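Local coordinates for protein gamma-glutamyltranspeptidase (Ggt) (Helicobacter pylori 26695, PDB 5BPK) that probably transfers or hydrolyses the gamma-glutamyl group of glutathione and related compounds, as an N-terminal nucleophile (Ntn) hydrolase made of two chains, at residues 98-103 and 121-126; 131-136 and 151-156; 158-163 and 183-188. All coordinates share one frame; numbering follows the deposited sequence.

Contact 1: residues 98-103 and 121-126; sequences ITTVLQ and APRFHM. With EDO (1,2-ethanediol), chain R.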
loop_
_atom_site.group_PDB
_atom_site.type_symbol
_atom_site.label_atom_id
_atom_site.label_comp_id
_atom_site.label_asym_id
_atom_site.label_seq_id
_atom_site.Cartn_x
_atom_site.Cartn_y
_atom_site.Cartn_z
ATOM N N ILE B 98 0.009 -7.913 -3.342
ATOM C CA ILE B 98 1.094 -8.574 -4.051
ATOM C C ILE B 98 0.558 -9.184 -5.331
ATOM O O ILE B 98 1.148 -9.026 -6.415
ATOM C CB ILE B 98 1.752 -9.668 -3.193
ATOM C CG1 ILE B 98 2.348 -9.047 -1.928
ATOM C CG2 ILE B 98 2.811 -10.406 -3.995
ATOM C CD1 ILE B 98 2.718 -10.048 -0.882
ATOM N N THR B 99 -0.588 -9.850 -5.221
ATOM C CA THR B 99 -1.142 -10.541 -6.377
ATOM C C THR B 99 -1.771 -9.556 -7.386
ATOM O O THR B 99 -1.664 -9.749 -8.603
ATOM C CB THR B 99 -2.141 -11.631 -5.934
ATOM O OG1 THR B 99 -3.213 -11.044 -5.188
ATOM C CG2 THR B 99 -1.429 -12.709 -5.079
ATOM N N THR B 100 -2.380 -8.477 -6.890
ATOM C CA THR B 100 -2.923 -7.445 -7.771
ATOM C C THR B 100 -1.815 -6.823 -8.628
ATOM O O THR B 100 -1.944 -6.734 -9.853
ATOM C CB THR B 100 -3.649 -6.346 -6.962
ATOM O OG1 THR B 100 -4.926 -6.847 -6.534
ATOM C CG2 THR B 100 -3.860 -5.085 -7.784
ATOM N N VAL B 101 -0.712 -6.440 -7.984
ATOM C CA VAL B 101 0.371 -5.770 -8.709
ATOM C C VAL B 101 1.025 -6.729 -9.733
ATOM O O VAL B 101 1.297 -6.345 -10.867
ATOM C CB VAL B 101 1.407 -5.149 -7.730
ATOM C CG1 VAL B 101 2.632 -4.650 -8.474
ATOM C CG2 VAL B 101 0.762 -3.997 -6.926
ATOM N N LEU B 102 1.252 -7.978 -9.317
ATOM C CA LEU B 102 1.767 -9.035 -10.197
ATOM C C LEU B 102 0.947 -9.152 -11.482
ATOM O O LEU B 102 1.489 -9.242 -12.580
ATOM C CB LEU B 102 1.743 -10.381 -9.429
ATOM C CG LEU B 102 2.047 -11.755 -10.033
ATOM C CD1 LEU B 102 0.958 -12.273 -10.925
ATOM C CD2 LEU B 102 3.374 -11.720 -10.743
ATOM N N GLN B 103 -0.371 -9.150 -11.330
ATOM C CA GLN B 103 -1.263 -9.366 -12.453
ATOM C C GLN B 103 -1.210 -8.203 -13.440
ATOM O O GLN B 103 -1.162 -8.423 -14.653
ATOM C CB GLN B 103 -2.689 -9.672 -11.956
ATOM C CG GLN B 103 -2.791 -11.089 -11.403
ATOM C CD GLN B 103 -4.083 -11.383 -10.682
ATOM O OE1 GLN B 103 -5.048 -11.884 -11.290
ATOM N NE2 GLN B 103 -4.130 -11.067 -9.377
ATOM N N ALA B 121 -8.642 -5.551 -16.171
ATOM C CA ALA B 121 -8.755 -7.012 -16.310
ATOM C C ALA B 121 -9.081 -7.678 -14.972
ATOM O O ALA B 121 -8.481 -7.328 -13.941
ATOM C CB ALA B 121 -7.477 -7.601 -16.881
ATOM N N PRO B 122 -10.038 -8.623 -14.979
ATOM C CA PRO B 122 -10.360 -9.329 -13.744
ATOM C C PRO B 122 -9.145 -9.997 -13.101
ATOM O O PRO B 122 -8.241 -10.439 -13.806
ATOM C CB PRO B 122 -11.368 -10.381 -14.205
ATOM C CG PRO B 122 -12.116 -9.671 -15.301
ATOM C CD PRO B 122 -11.020 -8.925 -16.043
ATOM N N ARG B 123 -9.158 -10.055 -11.770
ATOM C CA ARG B 123 -8.036 -10.522 -10.963
ATOM C C ARG B 123 -8.419 -11.767 -10.176
ATOM O O ARG B 123 -9.579 -11.918 -9.792
ATOM C CB ARG B 123 -7.620 -9.428 -9.978
ATOM C CG ARG B 123 -6.929 -8.269 -10.654
ATOM C CD ARG B 123 -6.850 -7.012 -9.740
ATOM N NE ARG B 123 -6.483 -5.867 -10.573
ATOM C CZ ARG B 123 -6.624 -4.591 -10.258
ATOM N NH1 ARG B 123 -7.152 -4.217 -9.102
ATOM N NH2 ARG B 123 -6.251 -3.676 -11.140
ATOM N N PHE B 124 -7.443 -12.651 -9.953
ATOM C CA PHE B 124 -7.605 -13.805 -9.057
ATOM C C PHE B 124 -6.582 -13.688 -7.937
ATOM O O PHE B 124 -5.695 -12.845 -7.983
ATOM C CB PHE B 124 -7.466 -15.153 -9.792
ATOM C CG PHE B 124 -6.120 -15.369 -10.419
ATOM C CD1 PHE B 124 -5.086 -15.979 -9.712
ATOM C CD2 PHE B 124 -5.879 -14.932 -11.707
ATOM C CE1 PHE B 124 -3.840 -16.155 -10.299
ATOM C CE2 PHE B 124 -4.639 -15.086 -12.290
ATOM C CZ PHE B 124 -3.609 -15.696 -11.588
ATOM N N HIS B 125 -6.717 -14.529 -6.922
ATOM C CA HIS B 125 -5.862 -14.434 -5.748
ATOM C C HIS B 125 -5.798 -15.761 -5.009
ATOM O O HIS B 125 -6.817 -16.410 -4.794
ATOM C CB HIS B 125 -6.405 -13.314 -4.848
ATOM C CG HIS B 125 -5.720 -13.178 -3.527
ATOM N ND1 HIS B 125 -4.460 -12.639 -3.387
ATOM C CD2 HIS B 125 -6.141 -13.486 -2.274
ATOM C CE1 HIS B 125 -4.129 -12.631 -2.108
ATOM N NE2 HIS B 125 -5.134 -13.130 -1.409
ATOM N N MET B 126 -4.584 -16.130 -4.623
ATOM C CA MET B 126 -4.313 -17.264 -3.750
ATOM C C MET B 126 -3.300 -16.803 -2.709
ATOM O O MET B 126 -2.245 -16.301 -3.066
ATOM C CB MET B 126 -3.774 -18.432 -4.588
ATOM C CG MET B 126 -3.029 -19.532 -3.842
ATOM S SD MET B 126 -3.967 -20.405 -2.589
ATOM C CE MET B 126 -5.072 -21.411 -3.608
HETATM C C1 EDO R . -9.772 -13.701 -13.031
HETATM O O1 EDO R . -9.091 -14.906 -13.406
HETATM C C2 EDO R . -10.835 -14.008 -11.970
HETATM O O2 EDO R . -11.528 -12.831 -11.498
HETATM O O HOH W 1 -5.362 -12.086 -13.962
#
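Q103 and F124 meet through two torsions. In Q103, CG stands anti to the carbonyl carbon (chi1 -75°) and the chain runs on extended, which carries its amide off the helix to the backbone of F124. In F124, chi1 of 62° folds the ring back beneath that amide. Both ends of the amide then bond to the same residue: F124 N gives its hydrogen to OE1 of Q103 at 2.8 Å, in the carbonyl plane and on a lone pair, while NE2 of Q103 reaches F124 O at 2.7 Å along a more bent path. NE2 spends its other hydrogen on T99 O, one turn back in the helix, arriving from above that carbonyl's plane; the T99 oxygen takes Q103 N from the opposite face. OE1 also lies over one face of the F124 ring, 3.2 Å from CD2 of F124, and accepts from a water.

Beside this, OG1 of T99 and ND1 of H125 share a hydrogen bond of 2.7 Å at the edge of the imidazole. R123 lays its guanidinium under CG2 of T100, but its NH1 is spent outside this pair, on M161 O and the carboxylate of D183. On the outer side of the segment, a 1,2-ethanediol bonds to R123 O, and P122 O bonds Y306 of the partner chain.

Chemically, then, the segment 121-126 has its backbone N-H and C=O at F124 satisfied by one helix side chain, and the three bonds made by the Q103 amide, one accepted and two donated, fix which way round it is flipped.

Contact 2: residues 131-136 and 151-156; sequences DELRIE and MGYQIV. With EDO (1,2-ethanediol), chain R.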
loop_
_atom_site.group_PDB
_atom_site.type_symbol
_atom_site.label_atom_id
_atom_site.label_comp_id
_atom_site.label_asym_id
_atom_site.label_seq_id
_atom_site.Cartn_x
_atom_site.Cartn_y
_atom_site.Cartn_z
ATOM N N ASP B 131 -7.149 -21.630 1.975
ATOM C CA ASP B 131 -6.794 -22.409 0.794
ATOM C C ASP B 131 -7.962 -22.338 -0.184
ATOM O O ASP B 131 -8.827 -23.222 -0.247
ATOM C CB ASP B 131 -6.420 -23.850 1.180
ATOM C CG ASP B 131 -5.932 -24.669 0.002
ATOM O OD1 ASP B 131 -5.991 -24.186 -1.156
ATOM O OD2 ASP B 131 -5.483 -25.812 0.226
ATOM N N GLU B 132 -7.965 -21.247 -0.934
ATOM C CA GLU B 132 -9.045 -20.932 -1.874
ATOM C C GLU B 132 -8.485 -20.111 -3.029
ATOM O O GLU B 132 -7.511 -19.375 -2.865
ATOM C CB GLU B 132 -10.163 -20.153 -1.174
ATOM C CG GLU B 132 -9.799 -18.727 -0.769
ATOM C CD GLU B 132 -10.868 -18.012 0.048
ATOM O OE1 GLU B 132 -11.751 -18.681 0.652
ATOM O OE2 GLU B 132 -10.804 -16.756 0.107
ATOM N N LEU B 133 -9.103 -20.248 -4.196
ATOM C CA LEU B 133 -8.778 -19.378 -5.328
ATOM C C LEU B 133 -9.869 -18.320 -5.386
ATOM O O LEU B 133 -11.010 -18.595 -5.774
ATOM C CB LEU B 133 -8.678 -20.164 -6.646
ATOM C CG LEU B 133 -8.225 -19.363 -7.887
ATOM C CD1 LEU B 133 -6.787 -18.819 -7.719
ATOM C CD2 LEU B 133 -8.315 -20.277 -9.113
ATOM N N ARG B 134 -9.516 -17.114 -4.964
ATOM C CA ARG B 134 -10.443 -16.001 -4.918
ATOM C C ARG B 134 -10.516 -15.351 -6.294
ATOM O O ARG B 134 -9.481 -15.055 -6.901
ATOM C CB ARG B 134 -9.981 -14.998 -3.857
ATOM C CG ARG B 134 -10.695 -13.677 -3.879
ATOM C CD ARG B 134 -10.282 -12.792 -2.746
ATOM N NE ARG B 134 -11.059 -11.556 -2.769
ATOM C CZ ARG B 134 -11.192 -10.710 -1.751
ATOM N NH1 ARG B 134 -10.576 -10.945 -0.597
ATOM N NH2 ARG B 134 -11.949 -9.618 -1.886
ATOM N N ILE B 135 -11.741 -15.145 -6.772
ATOM C CA ILE B 135 -11.994 -14.486 -8.052
ATOM C C ILE B 135 -12.983 -13.324 -7.892
ATOM O O ILE B 135 -13.583 -13.144 -6.819
ATOM C CB ILE B 135 -12.485 -15.513 -9.117
ATOM C CG1 ILE B 135 -13.865 -16.079 -8.770
ATOM C CG2 ILE B 135 -11.473 -16.634 -9.245
ATOM C CD1 ILE B 135 -14.572 -16.695 -9.942
ATOM N N GLU B 136 -13.167 -12.568 -8.973
ATOM C CA GLU B 136 -14.113 -11.446 -9.023
ATOM C C GLU B 136 -15.310 -11.814 -9.871
ATOM O O GLU B 136 -15.218 -12.662 -10.766
ATOM C CB GLU B 136 -13.431 -10.186 -9.584
ATOM C CG GLU B 136 -12.239 -9.729 -8.744
ATOM C CD GLU B 136 -11.495 -8.560 -9.338
ATOM O OE1 GLU B 136 -11.261 -8.539 -10.582
ATOM O OE2 GLU B 136 -11.155 -7.630 -8.556
ATOM N N MET B 151 -8.732 -29.444 -11.163
ATOM C CA MET B 151 -7.373 -29.482 -10.610
ATOM C C MET B 151 -7.342 -29.558 -9.087
ATOM O O MET B 151 -6.329 -29.989 -8.507
ATOM C CB MET B 151 -6.580 -28.246 -11.038
ATOM C CG MET B 151 -6.301 -28.161 -12.509
ATOM S SD MET B 151 -5.157 -26.809 -12.818
ATOM C CE MET B 151 -5.421 -26.526 -14.562
ATOM N N GLY B 152 -8.416 -29.106 -8.442
ATOM C CA GLY B 152 -8.502 -29.095 -6.988
ATOM C C GLY B 152 -8.667 -27.746 -6.311
ATOM O O GLY B 152 -8.690 -27.682 -5.089
ATOM N N TYR B 153 -8.813 -26.665 -7.078
ATOM C CA TYR B 153 -9.049 -25.349 -6.474
ATOM C C TYR B 153 -10.471 -25.263 -5.910
ATOM O O TYR B 153 -11.423 -25.764 -6.520
ATOM C CB TYR B 153 -8.825 -24.219 -7.496
ATOM C CG TYR B 153 -7.378 -24.040 -7.885
ATOM C CD1 TYR B 153 -6.462 -23.519 -6.972
ATOM C CD2 TYR B 153 -6.918 -24.388 -9.151
ATOM C CE1 TYR B 153 -5.125 -23.364 -7.305
ATOM C CE2 TYR B 153 -5.562 -24.232 -9.502
ATOM C CZ TYR B 153 -4.678 -23.710 -8.567
ATOM O OH TYR B 153 -3.347 -23.538 -8.872
ATOM N N GLN B 154 -10.602 -24.613 -4.756
ATOM C CA GLN B 154 -11.895 -24.211 -4.222
ATOM C C GLN B 154 -12.068 -22.758 -4.624
ATOM O O GLN B 154 -11.432 -21.878 -4.050
ATOM C CB GLN B 154 -11.931 -24.343 -2.694
ATOM C CG GLN B 154 -11.592 -25.739 -2.174
ATOM C CD GLN B 154 -12.664 -26.761 -2.496
ATOM O OE1 GLN B 154 -12.401 -27.774 -3.156
ATOM N NE2 GLN B 154 -13.883 -26.501 -2.035
ATOM N N ILE B 155 -12.911 -22.521 -5.622
ATOM C CA ILE B 155 -13.060 -21.193 -6.217
ATOM C C ILE B 155 -14.159 -20.450 -5.483
ATOM O O ILE B 155 -15.256 -20.989 -5.281
ATOM C CB ILE B 155 -13.374 -21.289 -7.715
ATOM C CG1 ILE B 155 -12.264 -22.079 -8.413
ATOM C CG2 ILE B 155 -13.553 -19.870 -8.318
ATOM C CD1 ILE B 155 -12.459 -22.258 -9.882
ATOM N N VAL B 156 -13.856 -19.220 -5.075
ATOM C CA VAL B 156 -14.790 -18.386 -4.332
ATOM C C VAL B 156 -14.835 -16.992 -4.961
ATOM O O VAL B 156 -13.794 -16.381 -5.230
ATOM C CB VAL B 156 -14.422 -18.281 -2.835
ATOM C CG1 VAL B 156 -14.412 -19.668 -2.204
ATOM C CG2 VAL B 156 -13.081 -17.615 -2.620
HETATM C C1 EDO R . -9.772 -13.701 -13.031
HETATM O O1 EDO R . -9.091 -14.906 -13.406
HETATM C C2 EDO R . -10.835 -14.008 -11.970
HETATM O O2 EDO R . -11.528 -12.831 -11.498
HETATM O O HOH W 2 -8.189 -23.929 -3.313
HETATM O O HOH W 3 -6.247 -25.819 -3.833
#
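L133 and I155 sit side by side where two short parallel strands pair, and the tight part of the contact is here. L133 N bonds to Q154 O at 2.8 Å, V156 N to L133 O at 3.0 Å and I135 N to V156 O at 2.8 Å, so L133 uses both of its backbone groups on the segment 151-156. CA-H...O contacts fill in between, the shortest from CA of I155 to L133 O at 3.3 Å. On the face that carries L133 and I155 the packing is apolar. L133 sends CG anti to its own N (chi1 -175°), which leaves CD2 over one face of the Y153 ring, toward its rim, while CB approaches Y153 CD1. Farther along, CD1 of I135 touches CG2 of I155 at 3.7 Å.

On the face of V156 the contact is equally close but mixed and more polar. CG2 of V156 rests against the carboxylate carbon CD of E132 at 3.5 Å, the two side chains crossing at about a right angle; the acid's OE2 goes on to a salt bridge with K158. The loose, watery side is at D131, G152 and the exposed Q154. One water donates to OD1 of D131 and accepts from Q154 N at 2.9 Å, and a second donates to OD1 of D131 and, weakly, to G152 O. D131 also forms a salt bridge with R320 of the partner chain.

Strand 133-135, helix 142-151 and strand 155-157 make a beta-alpha-beta unit. The helix closes in a Schellman motif at G152, and its L148 packs against L133, Y153 and I155, while H125 bonds by its backbone to R134 on the first strand's other edge.

Contact 3: residues 158-163 and 183-188; sequences KPVMGD and DPRKEF. With EDO (1,2-ethanediol), chain C; EDO (1,2-ethanediol), chain F.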
loop_
_atom_site.group_PDB
_atom_site.type_symbol
_atom_site.label_atom_id
_atom_site.label_comp_id
_atom_site.label_asym_id
_atom_site.label_seq_id
_atom_site.Cartn_x
_atom_site.Cartn_y
_atom_site.Cartn_z
ATOM N N LYS B 158 -15.567 -13.206 -4.514
ATOM C CA LYS B 158 -15.545 -12.232 -3.440
ATOM C C LYS B 158 -15.484 -10.817 -4.017
ATOM O O LYS B 158 -15.352 -10.647 -5.227
ATOM C CB LYS B 158 -14.364 -12.509 -2.503
ATOM C CG LYS B 158 -14.596 -13.703 -1.589
ATOM C CD LYS B 158 -13.431 -13.937 -0.634
ATOM C CE LYS B 158 -13.795 -14.933 0.457
ATOM N NZ LYS B 158 -12.632 -15.233 1.344
ATOM N N PRO B 159 -15.591 -9.791 -3.156
ATOM C CA PRO B 159 -15.571 -8.420 -3.676
ATOM C C PRO B 159 -14.322 -8.092 -4.480
ATOM O O PRO B 159 -13.293 -8.736 -4.313
ATOM C CB PRO B 159 -15.670 -7.569 -2.409
ATOM C CG PRO B 159 -16.453 -8.439 -1.451
ATOM C CD PRO B 159 -16.007 -9.837 -1.742
ATOM N N VAL B 160 -14.412 -7.083 -5.338
ATOM C CA VAL B 160 -13.282 -6.715 -6.169
ATOM C C VAL B 160 -12.056 -6.383 -5.324
ATOM O O VAL B 160 -12.159 -5.826 -4.218
ATOM C CB VAL B 160 -13.611 -5.566 -7.177
ATOM C CG1 VAL B 160 -14.586 -6.044 -8.214
ATOM C CG2 VAL B 160 -14.085 -4.288 -6.466
ATOM N N MET B 161 -10.898 -6.687 -5.900
ATOM C CA MET B 161 -9.622 -6.600 -5.234
ATOM C C MET B 161 -8.788 -5.479 -5.823
ATOM O O MET B 161 -8.493 -5.498 -7.010
ATOM C CB MET B 161 -8.864 -7.902 -5.445
ATOM C CG MET B 161 -9.425 -9.081 -4.702
ATOM S SD MET B 161 -8.482 -10.576 -5.005
ATOM C CE MET B 161 -9.057 -11.016 -6.661
ATOM N N GLY B 162 -8.404 -4.519 -4.991
ATOM C CA GLY B 162 -7.387 -3.545 -5.363
ATOM C C GLY B 162 -7.908 -2.228 -5.885
ATOM O O GLY B 162 -9.103 -2.063 -6.163
ATOM N N ASP B 163 -6.973 -1.297 -6.055
ATOM C CA ASP B 163 -7.260 0.016 -6.634
ATOM C C ASP B 163 -5.943 0.563 -7.184
ATOM O O ASP B 163 -5.227 1.314 -6.535
ATOM C CB ASP B 163 -7.892 0.948 -5.598
ATOM C CG ASP B 163 -8.190 2.333 -6.154
ATOM O OD1 ASP B 163 -8.102 2.521 -7.384
ATOM O OD2 ASP B 163 -8.491 3.234 -5.354
ATOM N N ASP B 183 -8.323 2.838 -11.560
ATOM C CA ASP B 183 -8.921 1.518 -11.459
ATOM C C ASP B 183 -10.443 1.646 -11.395
ATOM O O ASP B 183 -10.957 2.370 -10.541
ATOM C CB ASP B 183 -8.393 0.823 -10.196
ATOM C CG ASP B 183 -8.587 -0.690 -10.212
ATOM O OD1 ASP B 183 -9.654 -1.182 -10.673
ATOM O OD2 ASP B 183 -7.654 -1.398 -9.757
ATOM N N PRO B 184 -11.171 0.935 -12.283
ATOM C CA PRO B 184 -12.634 0.991 -12.192
ATOM C C PRO B 184 -13.183 0.555 -10.822
ATOM O O PRO B 184 -14.292 0.938 -10.454
ATOM C CB PRO B 184 -13.099 0.027 -13.299
ATOM C CG PRO B 184 -11.916 -0.731 -13.723
ATOM C CD PRO B 184 -10.730 0.147 -13.449
ATOM N N ARG B 185 -12.387 -0.193 -10.058
ATOM C CA ARG B 185 -12.815 -0.714 -8.749
ATOM C C ARG B 185 -12.867 0.337 -7.642
ATOM O O ARG B 185 -13.425 0.078 -6.589
ATOM C CB ARG B 185 -11.881 -1.833 -8.297
ATOM C CG ARG B 185 -11.823 -3.024 -9.227
ATOM C CD ARG B 185 -10.628 -3.891 -8.912
ATOM N NE ARG B 185 -10.532 -5.066 -9.772
ATOM C CZ ARG B 185 -10.047 -5.056 -11.007
ATOM N NH1 ARG B 185 -9.632 -3.923 -11.563
ATOM N NH2 ARG B 185 -9.974 -6.188 -11.692
ATOM N N LYS B 186 -12.286 1.507 -7.890
ATOM C CA LYS B 186 -12.135 2.550 -6.875
ATOM C C LYS B 186 -13.423 2.790 -6.072
ATOM O O LYS B 186 -13.381 2.813 -4.842
ATOM C CB LYS B 186 -11.652 3.854 -7.525
ATOM C CG LYS B 186 -11.242 4.962 -6.537
ATOM C CD LYS B 186 -12.363 5.954 -6.220
ATOM C CE LYS B 186 -12.593 6.960 -7.341
ATOM N NZ LYS B 186 -13.803 7.803 -7.092
ATOM N N GLU B 187 -14.554 2.947 -6.767
ATOM C CA GLU B 187 -15.833 3.325 -6.126
ATOM C C GLU B 187 -16.714 2.155 -5.661
ATOM O O GLU B 187 -17.862 2.363 -5.255
ATOM C CB GLU B 187 -16.653 4.219 -7.070
ATOM C CG GLU B 187 -16.048 5.595 -7.306
ATOM N N PHE B 188 -16.184 0.936 -5.698
ATOM C CA PHE B 188 -16.975 -0.248 -5.368
ATOM C C PHE B 188 -17.039 -0.450 -3.860
ATOM O O PHE B 188 -18.079 -0.219 -3.242
ATOM C CB PHE B 188 -16.394 -1.492 -6.048
ATOM C CG PHE B 188 -16.695 -1.583 -7.527
ATOM C CD1 PHE B 188 -16.761 -0.440 -8.327
ATOM C CD2 PHE B 188 -16.886 -2.823 -8.125
ATOM C CE1 PHE B 188 -17.025 -0.532 -9.680
ATOM C CE2 PHE B 188 -17.146 -2.923 -9.482
ATOM C CZ PHE B 188 -17.217 -1.771 -10.257
HETATM C C1 EDO C . -17.951 -5.902 -5.645
HETATM O O1 EDO C . -16.747 -5.689 -4.917
HETATM C C2 EDO C . -17.762 -7.135 -6.509
HETATM O O2 EDO C . -18.987 -7.510 -7.138
HETATM C C1 EDO F . -12.074 3.719 -1.714
HETATM O O1 EDO F . -11.419 4.615 -2.623
HETATM C C2 EDO F . -12.829 4.521 -0.659
HETATM O O2 EDO F . -12.249 4.383 0.649
HETATM O O HOH W 4 -11.202 -0.947 -4.554
HETATM O O HOH W 5 -7.976 4.485 -9.106
#
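V160 and F188 cross at about a right angle, CG2 of V160 coming to 3.6 Å from CD2 of F188 and meeting the ring obliquely. With chi1 of -68°, V160 has CG2 between its backbone N and carbonyl carbon, the branch that faces the phenyl group; its CB meanwhile rests on CG of R185 at 3.7 Å. R185 runs extended from CG to NE past the 158-163 backbone, its CD 3.3 Å from M161 O and its CB close to G162 O. That carbonyl is tied to R185 O by a water that donates to both.

At the head of R185, NH1 turns back to D183 while NH2 reaches E136 OE1 and A121 O. NH1 of R185 makes a salt bridge to OD1 of D183 at 2.9 Å, in the guanidinium plane and on the syn side of the carboxylate. R185 N donates to the same oxygen at 3.0 Å from above the carboxylate plane, forming an Asx turn, so OD1 of D183 is held by two donors.

D163 and D183 pass antiparallel to one another, their carboxylate planes 73° apart. OD1 of D163 lies 3.3 Å from CB of D183, not against its acid, and a water bridges it to D183 N. D163 also lies alongside K186, with OD2 3.5 Å from CG of K186; that oxygen bonds to S43 of the partner chain.

The pair joins the loop between strands 155-157 and 166-171 to the last modelled turn, 183-188, after strand 176-181. Helix 115-120 borders this turn, with V119 against D183 and its carbonyl accepting from NH1 of R185.

In the fold
The three contacts come in sequence order, without overlap. Contacts 1 and 2 lie about 13 Å apart between centres, contacts 1 and 3 about 12 Å, and contacts 2 and 3 about 19 Å. The segment 121-126 of contact 1 runs between the other two: R123 N hydrogen-bonds OE1 of E136 in contact 2, and CB of H125 packs on the sulfur of M161 in contact 3. E136 also links contacts 2 and 3 directly, its OE2 accepting from M161 N. Together they join helix 96-109, the beta-alpha-beta unit and the last modelled turn, 183-188. Their nearer residues T100, R134 and G162 lie about 9 to 12 Å from the bound ligand, outside its immediate pocket.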